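Local coordinates for protein ethylbenzene dehydrogenase alpha-subunit (PDB 2IVF) that holds a molybdenum atom, an iron/sulfur cluster, MGD and MD1 as the alpha subunit of an oxidoreductase of the molybdopterin family, at residues V313-E317 with K318-R322; M620-D623 with V624-K628; A679-G682 with E683-E686; T834-V837 with G838-P842; S878-A881 with A882-G885. All blocks are in the same frame, centred on the assembly; numbering follows the deposited sequence.

Contact 1: V313-E317 with K318-R322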
loop_
_atom_site.group_PDB
_atom_site.type_symbol
_atom_site.label_atom_id
_atom_site.label_comp_id
_atom_site.label_asym_id
_atom_site.label_seq_id
_atom_site.Cartn_x
_atom_site.Cartn_y
_atom_site.Cartn_z
ATOM N N VAL A 313 32.340 18.605 4.896
ATOM C CA VAL A 313 33.333 17.533 4.971
ATOM C C VAL A 313 34.151 17.427 3.688
ATOM O O VAL A 313 35.387 17.431 3.727
ATOM C CB VAL A 313 32.690 16.213 5.343
ATOM C CG1 VAL A 313 33.675 15.015 5.129
ATOM C CG2 VAL A 313 32.205 16.261 6.762
ATOM N N MET A 314 33.460 17.353 2.548
ATOM C CA MET A 314 34.108 17.213 1.276
ATOM C C MET A 314 34.947 18.413 0.941
ATOM O O MET A 314 35.988 18.269 0.318
ATOM C CB MET A 314 33.079 17.006 0.161
ATOM C CG MET A 314 32.270 15.752 0.284
ATOM S SD MET A 314 31.285 15.436 -1.203
ATOM C CE MET A 314 29.773 16.263 -0.781
ATOM N N ILE A 315 34.504 19.600 1.327
ATOM C CA ILE A 315 35.314 20.791 1.051
ATOM C C ILE A 315 36.521 20.812 1.987
ATOM O O ILE A 315 37.661 20.906 1.530
ATOM C CB ILE A 315 34.451 22.076 1.089
ATOM C CG1 ILE A 315 33.503 22.062 -0.131
ATOM C CG2 ILE A 315 35.326 23.363 1.138
ATOM C CD1 ILE A 315 32.476 23.156 -0.131
ATOM N N ASP A 316 36.287 20.681 3.284
ATOM C CA ASP A 316 37.358 20.789 4.259
ATOM C C ASP A 316 38.457 19.721 4.066
ATOM O O ASP A 316 39.645 19.992 4.252
ATOM C CB ASP A 316 36.743 20.662 5.644
ATOM C CG ASP A 316 37.682 21.065 6.747
ATOM O OD1 ASP A 316 38.393 22.077 6.596
ATOM O OD2 ASP A 316 37.681 20.381 7.788
ATOM N N GLU A 317 38.055 18.521 3.701
ATOM C CA GLU A 317 38.968 17.427 3.461
ATOM C C GLU A 317 39.431 17.378 1.992
ATOM O O GLU A 317 40.182 16.517 1.635
ATOM C CB GLU A 317 38.324 16.097 3.898
ATOM C CG GLU A 317 37.991 16.072 5.378
ATOM C CD GLU A 317 37.639 14.706 5.921
ATOM O OE1 GLU A 317 37.534 13.749 5.147
ATOM O OE2 GLU A 317 37.489 14.575 7.161
ATOM N N LYS A 318 39.023 18.336 1.168
ATOM C CA LYS A 318 39.470 18.429 -0.232
ATOM C C LYS A 318 39.165 17.147 -1.024
ATOM O O LYS A 318 40.009 16.631 -1.775
ATOM C CB LYS A 318 40.971 18.795 -0.306
ATOM C CG LYS A 318 41.327 20.058 0.500
ATOM C CD LYS A 318 42.738 20.566 0.233
ATOM C CE LYS A 318 42.949 22.000 0.790
ATOM N NZ LYS A 318 44.252 22.680 0.321
ATOM N N LEU A 319 37.951 16.656 -0.849
ATOM C CA LEU A 319 37.487 15.437 -1.504
ATOM C C LEU A 319 36.604 15.747 -2.700
ATOM O O LEU A 319 36.144 14.848 -3.379
ATOM C CB LEU A 319 36.667 14.605 -0.526
ATOM C CG LEU A 319 37.361 14.270 0.795
ATOM C CD1 LEU A 319 36.375 13.513 1.646
ATOM C CD2 LEU A 319 38.639 13.466 0.546
ATOM N N PHE A 320 36.294 17.020 -2.903
ATOM C CA PHE A 320 35.351 17.377 -3.948
ATOM C C PHE A 320 35.959 17.268 -5.370
ATOM O O PHE A 320 37.169 17.366 -5.577
ATOM C CB PHE A 320 34.726 18.772 -3.683
ATOM C CG PHE A 320 35.699 19.894 -3.717
ATOM C CD1 PHE A 320 36.405 20.236 -2.594
ATOM C CD2 PHE A 320 35.896 20.638 -4.877
ATOM C CE1 PHE A 320 37.298 21.246 -2.611
ATOM C CE2 PHE A 320 36.778 21.683 -4.898
ATOM C CZ PHE A 320 37.489 21.992 -3.776
ATOM N N ASP A 321 35.074 17.081 -6.336
ATOM C CA ASP A 321 35.429 16.950 -7.733
ATOM C C ASP A 321 35.524 18.384 -8.259
ATOM O O ASP A 321 34.533 19.010 -8.651
ATOM C CB ASP A 321 34.357 16.116 -8.418
ATOM C CG ASP A 321 34.663 15.779 -9.871
ATOM O OD1 ASP A 321 35.459 16.457 -10.542
ATOM O OD2 ASP A 321 34.017 14.820 -10.360
ATOM N N ARG A 322 36.734 18.913 -8.235
ATOM C CA ARG A 322 36.970 20.296 -8.607
ATOM C C ARG A 322 36.542 20.582 -10.034
ATOM O O ARG A 322 35.904 21.603 -10.306
ATOM C CB ARG A 322 38.451 20.649 -8.438
ATOM C CG ARG A 322 38.783 22.094 -8.735
ATOM C CD ARG A 322 40.262 22.427 -8.435
ATOM N NE ARG A 322 40.501 22.394 -6.996
ATOM C CZ ARG A 322 40.460 23.448 -6.187
ATOM N NH1 ARG A 322 40.228 24.666 -6.649
ATOM N NH2 ARG A 322 40.675 23.269 -4.901
#
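Met314 O receives two backbone N-H groups from the chain that leaves its helix. Leu319 N comes to within 2.8 Å of Met314 O in the carbonyl plane, with an N-H...O angle of 160°; Phe320 N reaches Met314 O at 3.5 Å in a weak bond. Inside this loop a tighter one closes, Lys318 N to Ile315 O at 2.9 Å, its donor standing well above the carbonyl plane. Lys318 breaks the helical run with a positive phi of 57°, and the two bonds back, five and three residues long, make this a Schellman motif. The Phe320 side chain folds back against the last turn. With CG of Phe320 set between the backbone N and the carbonyl carbon (chi1 64°), the ring lies beside Ile315: Phe320 CD1 is 3.8 Å from Ile315 CA and 4.2 Å from Ile315 CG1. The rim of the same ring faces Met314 O in plane, CD1 lying 3.5 Å from that oxygen. Glu317 and Leu319 run side by side in the same direction, Glu317 CB touching Leu319 CG at 3.7 Å, while the carboxylate goes on to a salt bridge with Arg433. Asp321 then caps helix 322-328 through Phe324 N, so one helix ends and the next begins within a few residues. Around this junction, helix 425-437 packs on Met314 and Leu319, helix 454-467 meets Met314, Ile315 and Phe320 through Leu467, and Phe402 of helix 401-408 touches both Ile315 and the Phe320 ring.

Contact 2: M620-D623 with V624-K628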
loop_
_atom_site.group_PDB
_atom_site.type_symbol
_atom_site.label_atom_id
_atom_site.label_comp_id
_atom_site.label_asym_id
_atom_site.label_seq_id
_atom_site.Cartn_x
_atom_site.Cartn_y
_atom_site.Cartn_z
ATOM N N MET A 620 -11.944 24.402 6.035
ATOM C CA MET A 620 -12.079 25.630 5.209
ATOM C C MET A 620 -13.090 25.382 4.095
ATOM O O MET A 620 -13.828 26.279 3.690
ATOM C CB MET A 620 -10.739 26.045 4.607
ATOM C CG MET A 620 -9.638 26.399 5.674
ATOM S SD MET A 620 -10.250 27.495 6.975
ATOM C CE MET A 620 -10.104 29.093 6.143
ATOM N N PHE A 621 -13.134 24.162 3.602
ATOM C CA PHE A 621 -14.085 23.870 2.533
ATOM C C PHE A 621 -15.554 24.003 3.006
ATOM O O PHE A 621 -16.297 24.833 2.445
ATOM C CB PHE A 621 -13.745 22.568 1.795
ATOM C CG PHE A 621 -12.802 22.783 0.623
ATOM C CD1 PHE A 621 -11.629 23.524 0.769
ATOM C CD2 PHE A 621 -13.083 22.278 -0.624
ATOM C CE1 PHE A 621 -10.757 23.709 -0.301
ATOM C CE2 PHE A 621 -12.221 22.500 -1.690
ATOM C CZ PHE A 621 -11.067 23.195 -1.526
ATOM N N PRO A 622 -15.982 23.211 4.017
ATOM C CA PRO A 622 -17.369 23.363 4.525
ATOM C C PRO A 622 -17.648 24.755 5.024
ATOM O O PRO A 622 -18.715 25.303 4.743
ATOM C CB PRO A 622 -17.463 22.312 5.658
ATOM C CG PRO A 622 -16.467 21.300 5.304
ATOM C CD PRO A 622 -15.293 22.108 4.699
ATOM N N ASP A 623 -16.700 25.369 5.718
ATOM C CA ASP A 623 -16.999 26.655 6.366
ATOM C C ASP A 623 -16.998 27.864 5.444
ATOM O O ASP A 623 -17.719 28.831 5.694
ATOM C CB ASP A 623 -16.034 26.939 7.504
ATOM C CG ASP A 623 -16.341 26.133 8.750
ATOM O OD1 ASP A 623 -17.204 25.224 8.701
ATOM O OD2 ASP A 623 -15.688 26.417 9.785
ATOM N N VAL A 624 -16.175 27.826 4.396
ATOM C CA VAL A 624 -15.958 29.026 3.585
ATOM C C VAL A 624 -16.381 28.817 2.136
ATOM O O VAL A 624 -17.102 29.625 1.611
ATOM C CB VAL A 624 -14.490 29.521 3.646
ATOM C CG1 VAL A 624 -14.359 30.820 2.873
ATOM C CG2 VAL A 624 -14.045 29.778 5.132
ATOM N N LEU A 625 -15.939 27.743 1.492
ATOM C CA LEU A 625 -16.253 27.533 0.073
ATOM C C LEU A 625 -17.653 26.983 -0.203
ATOM O O LEU A 625 -18.430 27.550 -0.986
ATOM C CB LEU A 625 -15.216 26.606 -0.555
ATOM C CG LEU A 625 -15.431 26.234 -2.033
ATOM C CD1 LEU A 625 -15.432 27.499 -2.905
ATOM C CD2 LEU A 625 -14.427 25.217 -2.541
ATOM N N PHE A 626 -17.963 25.834 0.385
ATOM C CA PHE A 626 -19.235 25.184 0.101
ATOM C C PHE A 626 -20.441 26.115 0.149
ATOM O O PHE A 626 -21.275 26.044 -0.759
ATOM C CB PHE A 626 -19.449 23.944 0.976
ATOM C CG PHE A 626 -18.515 22.810 0.689
ATOM C CD1 PHE A 626 -17.681 22.799 -0.424
ATOM C CD2 PHE A 626 -18.486 21.711 1.550
ATOM C CE1 PHE A 626 -16.848 21.722 -0.678
ATOM C CE2 PHE A 626 -17.668 20.645 1.307
ATOM C CZ PHE A 626 -16.842 20.639 0.213
ATOM N N PRO A 627 -20.560 27.003 1.175
ATOM C CA PRO A 627 -21.647 27.962 1.200
ATOM C C PRO A 627 -21.785 28.866 -0.036
ATOM O O PRO A 627 -22.876 29.365 -0.291
ATOM C CB PRO A 627 -21.358 28.782 2.471
ATOM C CG PRO A 627 -20.719 27.794 3.349
ATOM C CD PRO A 627 -19.771 27.110 2.415
ATOM N N LYS A 628 -20.719 29.054 -0.808
ATOM C CA LYS A 628 -20.797 29.919 -1.997
ATOM C C LYS A 628 -21.205 29.101 -3.212
ATOM O O LYS A 628 -21.628 29.635 -4.213
ATOM C CB LYS A 628 -19.431 30.514 -2.304
ATOM C CG LYS A 628 -18.892 31.480 -1.302
ATOM C CD LYS A 628 -17.341 31.538 -1.412
ATOM C CE LYS A 628 -16.821 32.676 -0.550
ATOM N NZ LYS A 628 -15.433 33.101 -0.808
#
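Val624, Phe621 and Phe626 carry this contact, each bonded or packed against residues three to five positions away. Val624 N bonds Met620 O at 2.9 Å, and its CG2 runs alongside the bent end of Met620, 4.1 Å from CE. Leu625 N adds a weak bond to the same Met620 O. A residue further on, Phe626 N points almost straight at Phe621 O, 2.8 Å away with an N-H...O angle of 169°. Phe621 is packed from two directions. Leu625, its CG anti to the backbone N (chi1 178°), lays CD2 over one face of the Phe621 ring, 3.9 Å from the centroid. Phe621 CB in turn sits over a face of the Phe626 ring, 4.2 Å from its centroid. The two rings cross obliquely, planes 84° apart, and Phe626 CD2 also rests 3.6 Å from Pro622 CA. Outside the segments, Trp549 and Tyr603 touch both Phe621 and Leu625, and Asp623 pairs with Lys619. The nitrogen of Pro622 has no hydrogen to bond the turn before, and there the helix kinks. The Phe626-Phe621 bond, with the weak Leu625-Met620 one, has the i to i+5 spacing of a pi-type turn, late in helix 617-625 and ahead of the 3-10 segment 626-628.

Contact 3: A679-G682 with E683-E686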
loop_
_atom_site.group_PDB
_atom_site.type_symbol
_atom_site.label_atom_id
_atom_site.label_comp_id
_atom_site.label_asym_id
_atom_site.label_seq_id
_atom_site.Cartn_x
_atom_site.Cartn_y
_atom_site.Cartn_z
ATOM N N ALA A 679 -18.355 -5.369 -18.125
ATOM C CA ALA A 679 -19.151 -4.164 -18.256
ATOM C C ALA A 679 -19.164 -3.491 -16.900
ATOM O O ALA A 679 -19.178 -4.181 -15.863
ATOM C CB ALA A 679 -20.623 -4.478 -18.722
ATOM N N PRO A 680 -19.185 -2.150 -16.876
ATOM C CA PRO A 680 -19.407 -1.524 -15.566
ATOM C C PRO A 680 -20.781 -1.927 -14.994
ATOM O O PRO A 680 -21.676 -2.251 -15.762
ATOM C CB PRO A 680 -19.380 -0.017 -15.864
ATOM C CG PRO A 680 -18.846 0.133 -17.181
ATOM C CD PRO A 680 -19.000 -1.159 -17.941
ATOM N N PRO A 681 -20.937 -1.950 -13.652
ATOM C CA PRO A 681 -22.219 -2.332 -13.059
ATOM C C PRO A 681 -23.183 -1.172 -12.996
ATOM O O PRO A 681 -22.769 -0.018 -13.103
ATOM C CB PRO A 681 -21.849 -2.710 -11.638
ATOM C CG PRO A 681 -20.652 -1.839 -11.303
ATOM C CD PRO A 681 -19.949 -1.571 -12.624
ATOM N N GLY A 682 -24.452 -1.495 -12.752
ATOM C CA GLY A 682 -25.489 -0.492 -12.506
ATOM C C GLY A 682 -25.509 0.482 -13.668
ATOM O O GLY A 682 -25.592 0.069 -14.813
ATOM N N GLU A 683 -25.398 1.768 -13.380
ATOM C CA GLU A 683 -25.364 2.763 -14.450
ATOM C C GLU A 683 -24.046 3.521 -14.461
ATOM O O GLU A 683 -23.986 4.718 -14.817
ATOM C CB GLU A 683 -26.564 3.712 -14.339
ATOM C CG GLU A 683 -27.890 2.971 -14.504
ATOM C CD GLU A 683 -29.088 3.858 -14.207
ATOM O OE1 GLU A 683 -28.906 5.065 -13.973
ATOM O OE2 GLU A 683 -30.217 3.337 -14.205
ATOM N N CYS A 684 -22.992 2.813 -14.058
ATOM C CA CYS A 684 -21.640 3.337 -14.125
ATOM C C CYS A 684 -21.242 3.679 -15.549
ATOM O O CYS A 684 -21.399 2.883 -16.447
ATOM C CB CYS A 684 -20.657 2.320 -13.561
ATOM S SG CYS A 684 -20.784 2.184 -11.775
ATOM N N ARG A 685 -20.707 4.876 -15.747
ATOM C CA ARG A 685 -20.263 5.317 -17.067
ATOM C C ARG A 685 -18.760 5.612 -17.066
ATOM O O ARG A 685 -18.168 5.876 -16.018
ATOM C CB ARG A 685 -20.978 6.595 -17.455
ATOM C CG ARG A 685 -22.421 6.418 -17.844
ATOM C CD ARG A 685 -22.966 7.672 -18.400
ATOM N NE ARG A 685 -24.408 7.567 -18.605
ATOM C CZ ARG A 685 -24.998 7.547 -19.786
ATOM N NH1 ARG A 685 -24.293 7.608 -20.912
ATOM N NH2 ARG A 685 -26.310 7.442 -19.841
ATOM N N GLU A 686 -18.142 5.534 -18.242
ATOM C CA GLU A 686 -16.781 6.025 -18.393
ATOM C C GLU A 686 -16.831 7.522 -18.236
ATOM O O GLU A 686 -17.803 8.162 -18.626
ATOM C CB GLU A 686 -16.195 5.676 -19.763
ATOM C CG GLU A 686 -16.237 4.193 -20.053
ATOM C CD GLU A 686 -15.884 3.772 -21.440
ATOM O OE1 GLU A 686 -16.140 4.519 -22.444
ATOM O OE2 GLU A 686 -15.410 2.591 -21.515
#
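The chain reverses in a beta turn near type II' from Pro681 to Cys684, closed by Cys684 N to Pro681 O at 3.0 Å with an N-H...O angle of 161°; Gly682 is its second residue, at a positive phi of 55° that favours glycine. Cys684 points back toward the first limb. Its CB meets Pro680 CB at 3.5 Å. SG lies beside its own backbone N, anti to the carbonyl carbon (chi1 -72°), which carries the sulfur along the Pro681 pyrrolidine, 3.9 Å from CD, and to 3.2 Å from Pro681 O. Glu683 turns the other way: its extended chain leaves past the Gly682 carbonyl, with CG 3.5 Å from Gly682 C, and its carboxylate forms a salt bridge with Arg160. Trp163 NE1 bonds the Glu683 carbonyl and the Trp163 ring takes Arg685 in a cation-pi contact; Arg685 also pairs with Asp689 of helix 687-704, where Glu686 stands at the N-cap position. Because the proline rings offer no N-H, Cys684 N to Pro681 O is the one backbone hydrogen bond across the turn, backed by apolar packing of Cys684 on both prolines, while the charges fasten the outer side of the loop to Arg160 and Asp689.

Contact 4: T834-V837 with G838-P842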
loop_
_atom_site.group_PDB
_atom_site.type_symbol
_atom_site.label_atom_id
_atom_site.label_comp_id
_atom_site.label_asym_id
_atom_site.label_seq_id
_atom_site.Cartn_x
_atom_site.Cartn_y
_atom_site.Cartn_z
ATOM N N THR A 834 11.713 24.039 10.585
ATOM C CA THR A 834 10.315 24.191 10.205
ATOM C C THR A 834 9.681 25.314 10.980
ATOM O O THR A 834 9.872 25.404 12.205
ATOM C CB THR A 834 9.549 22.930 10.579
ATOM O OG1 THR A 834 10.350 21.791 10.227
ATOM C CG2 THR A 834 8.178 22.904 9.869
ATOM N N PRO A 835 8.935 26.201 10.303
ATOM C CA PRO A 835 8.158 27.192 11.030
ATOM C C PRO A 835 7.193 26.529 12.022
ATOM O O PRO A 835 6.819 25.383 11.830
ATOM C CB PRO A 835 7.401 27.877 9.918
ATOM C CG PRO A 835 8.320 27.821 8.786
ATOM C CD PRO A 835 8.822 26.412 8.850
ATOM N N MET A 836 6.863 27.224 13.094
ATOM C CA MET A 836 5.982 26.695 14.138
ATOM C C MET A 836 4.524 26.800 13.695
ATOM O O MET A 836 3.689 27.432 14.321
ATOM C CB MET A 836 6.248 27.416 15.479
ATOM C CG MET A 836 7.571 26.895 16.124
ATOM S SD MET A 836 7.935 27.685 17.692
ATOM C CE MET A 836 6.968 26.597 18.754
ATOM N N VAL A 837 4.236 26.159 12.566
ATOM C CA VAL A 837 2.883 26.083 12.040
ATOM C C VAL A 837 2.006 25.319 13.039
ATOM O O VAL A 837 2.328 24.185 13.400
ATOM C CB VAL A 837 2.835 25.331 10.705
ATOM C CG1 VAL A 837 1.415 25.377 10.105
ATOM C CG2 VAL A 837 3.942 25.840 9.698
ATOM N N GLY A 838 0.885 25.932 13.434
ATOM C CA GLY A 838 -0.016 25.362 14.411
ATOM C C GLY A 838 0.190 25.893 15.817
ATOM O O GLY A 838 -0.634 25.651 16.687
ATOM N N GLY A 839 1.299 26.569 16.059
ATOM C CA GLY A 839 1.560 27.173 17.383
ATOM C C GLY A 839 2.651 26.386 18.065
ATOM O O GLY A 839 3.267 25.508 17.475
ATOM N N ASP A 840 2.894 26.706 19.319
ATOM C CA ASP A 840 3.976 26.122 20.040
ATOM C C ASP A 840 3.493 24.861 20.727
ATOM O O ASP A 840 3.042 24.885 21.885
ATOM C CB ASP A 840 4.500 27.119 21.071
ATOM C CG ASP A 840 5.740 26.597 21.768
ATOM O OD1 ASP A 840 6.242 25.536 21.342
ATOM O OD2 ASP A 840 6.173 27.214 22.738
ATOM N N HIS A 841 3.588 23.758 20.006
ATOM C CA HIS A 841 3.161 22.476 20.480
ATOM C C HIS A 841 4.324 21.575 20.248
ATOM O O HIS A 841 5.102 21.807 19.336
ATOM C CB HIS A 841 1.917 21.992 19.704
ATOM C CG HIS A 841 0.669 22.757 20.045
ATOM N ND1 HIS A 841 0.210 23.812 19.283
ATOM C CD2 HIS A 841 -0.180 22.647 21.079
ATOM C CE1 HIS A 841 -0.858 24.332 19.854
ATOM N NE2 HIS A 841 -1.126 23.639 20.942
ATOM N N PRO A 842 4.461 20.550 21.076
ATOM C CA PRO A 842 5.722 19.836 21.118
ATOM C C PRO A 842 5.974 18.748 20.090
ATOM O O PRO A 842 7.141 18.439 19.888
ATOM C CB PRO A 842 5.730 19.243 22.522
ATOM C CG PRO A 842 4.368 18.937 22.766
ATOM C CD PRO A 842 3.530 20.005 22.065
#
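Met836 and Asp840 lie side by side and point the same way, one from each limb of a tight reversal. The Met836 chain is straight as far as SD and then bends (chi3 86°), swinging CE across to the Asp840 carboxylate; the modelled approach is too close to be sound, and the detail of that pair remains doubtful. Between them runs a type II beta turn from Met836 to Gly839. Its bond, Gly839 N to Met836 O, measures 3.1 Å, with the donor above the carbonyl plane. Gly838 occupies the third position at a positive phi of 98°, which suits glycine. Val837, at the second, points away from the returning limb and touches Val969 and Ile937. Of two inverse gamma turns, one overlaps the start of the beta turn, centred on Met836, and one follows it, centred on Asp840; each has a weak bond, Val837 N to Pro835 O and His841 N to Gly839 O. The His841 ring leans back, ND1 reaching Gly838 O in a weak bond of 3.3 Å. In the fold this loop leads into strand 843-846 and lies against strand 969-975: Val837 shares a backbone hydrogen bond with Arg970, while Gly838 is bonded to Asp897 in the loop before strand 900-908.

Contact 5: S878-A881 with A882-G885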
loop_
_atom_site.group_PDB
_atom_site.type_symbol
_atom_site.label_atom_id
_atom_site.label_comp_id
_atom_site.label_asym_id
_atom_site.label_seq_id
_atom_site.Cartn_x
_atom_site.Cartn_y
_atom_site.Cartn_z
ATOM N N SER A 878 7.012 5.048 21.721
ATOM C CA SER A 878 6.451 4.366 22.891
ATOM C C SER A 878 6.599 5.158 24.177
ATOM O O SER A 878 5.686 5.200 24.985
ATOM C CB SER A 878 7.158 3.003 23.104
ATOM O OG SER A 878 7.141 2.258 21.922
ATOM N N LYS A 879 7.766 5.745 24.393
ATOM C CA LYS A 879 7.986 6.492 25.604
ATOM C C LYS A 879 7.182 7.767 25.616
ATOM O O LYS A 879 6.636 8.115 26.643
ATOM C CB LYS A 879 9.456 6.804 25.827
ATOM C CG LYS A 879 9.727 7.412 27.190
ATOM C CD LYS A 879 11.223 7.655 27.360
ATOM C CE LYS A 879 11.605 7.884 28.801
ATOM N NZ LYS A 879 11.406 9.307 29.160
ATOM N N ASP A 880 7.123 8.472 24.491
ATOM C CA ASP A 880 6.234 9.626 24.386
ATOM C C ASP A 880 4.824 9.274 24.779
ATOM O O ASP A 880 4.176 10.025 25.501
ATOM C CB ASP A 880 6.185 10.151 22.964
ATOM C CG ASP A 880 7.452 10.865 22.556
ATOM O OD1 ASP A 880 8.260 11.241 23.421
ATOM O OD2 ASP A 880 7.597 11.102 21.355
ATOM N N ALA A 881 4.338 8.139 24.322
ATOM C CA ALA A 881 2.937 7.748 24.613
ATOM C C ALA A 881 2.817 7.459 26.079
ATOM O O ALA A 881 1.873 7.924 26.741
ATOM C CB ALA A 881 2.527 6.547 23.789
ATOM N N ALA A 882 3.772 6.686 26.597
ATOM C CA ALA A 882 3.783 6.326 28.006
ATOM C C ALA A 882 3.768 7.575 28.877
ATOM O O ALA A 882 3.079 7.612 29.865
ATOM C CB ALA A 882 5.013 5.436 28.340
ATOM N N GLU A 883 4.545 8.599 28.514
ATOM C CA GLU A 883 4.587 9.820 29.301
ATOM C C GLU A 883 3.273 10.591 29.306
ATOM O O GLU A 883 3.016 11.322 30.239
ATOM C CB GLU A 883 5.709 10.722 28.844
ATOM C CG GLU A 883 7.076 10.077 29.131
ATOM C CD GLU A 883 8.246 10.926 28.650
ATOM O OE1 GLU A 883 8.096 11.614 27.614
ATOM O OE2 GLU A 883 9.306 10.885 29.325
ATOM N N LEU A 884 2.443 10.396 28.290
ATOM C CA LEU A 884 1.129 11.032 28.212
ATOM C C LEU A 884 0.020 10.127 28.739
ATOM O O LEU A 884 -1.160 10.470 28.651
ATOM C CB LEU A 884 0.838 11.394 26.761
ATOM C CG LEU A 884 1.665 12.578 26.266
ATOM C CD1 LEU A 884 1.644 12.586 24.734
ATOM C CD2 LEU A 884 1.184 13.908 26.910
ATOM N N GLY A 885 0.389 8.953 29.260
ATOM C CA GLY A 885 -0.576 8.041 29.873
ATOM C C GLY A 885 -1.350 7.295 28.802
ATOM O O GLY A 885 -2.473 6.872 29.021
HETATM O O HOH W 1 9.459 10.730 25.519
#
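This is an intrahelical contact on the short helix 878-883, which follows directly on strand 873-877, and it combines a salt bridge with the closing bonds of the helix. Lys879 and Glu883, one turn apart, slant across each other. Lys879 leaves with CG anti to the backbone N and stays extended until its last torsion (chi4 -85°), which turns NZ toward Glu883. Lys879 NZ meets Glu883 OE2 at 2.6 Å, approaching from above the carboxylate plane, 49° out of it. The other oxygen, Glu883 OE1, is 4.2 Å from Asp880 OD1, and the like charges are bridged by a water that donates to both, at 2.7 Å from Glu883 OE1 and 2.5 Å from Asp880 OD1. Asp880 OD1 also has a salt bridge with Lys914, which would ease the crowding of negative charge. Sequence places the helix in the molybdopterin dinucleotide binding domain, of the double-psi beta-barrel clan. Along the helix, Ala882 N bonds Ser878 O at 2.9 Å and Glu883 N bonds Lys879 O at 2.8 Å. Leu884 N then turns to Ala881 O at 3.0 Å, keeping a weak bond to Asp880 O. Gly885 leaves the helix at a positive phi of 78° in a Schellman motif, Gly885 N bonding Ala882 O at 3.1 Å. Leu884 reaches Phe843 of strand 843-846, and Ala881 touches Thr907 of strand 900-908.

How the contacts relate
Only contact 4 is a buried contact; contacts 1 and 3 lie at the surface, and contacts 2 and 5 are partly buried. Contacts 1 and 5 share a backbone motif, helix ends finished by Schellman motifs, but in contact 5 charges pair within the contact, while in contact 1 the glutamate goes to an arginine of another helix. Contact 2 also falls near a helix end, with a pi-type turn and phenylalanines instead. Contacts 3 and 4 are loop reversals, each closed by one backbone bond. Contacts 4 and 5 come nearest, about 7 Å between nearest atoms, and both adjoin strand 843-846. Contact 1 lies across the chain's centre from contacts 2 and 3.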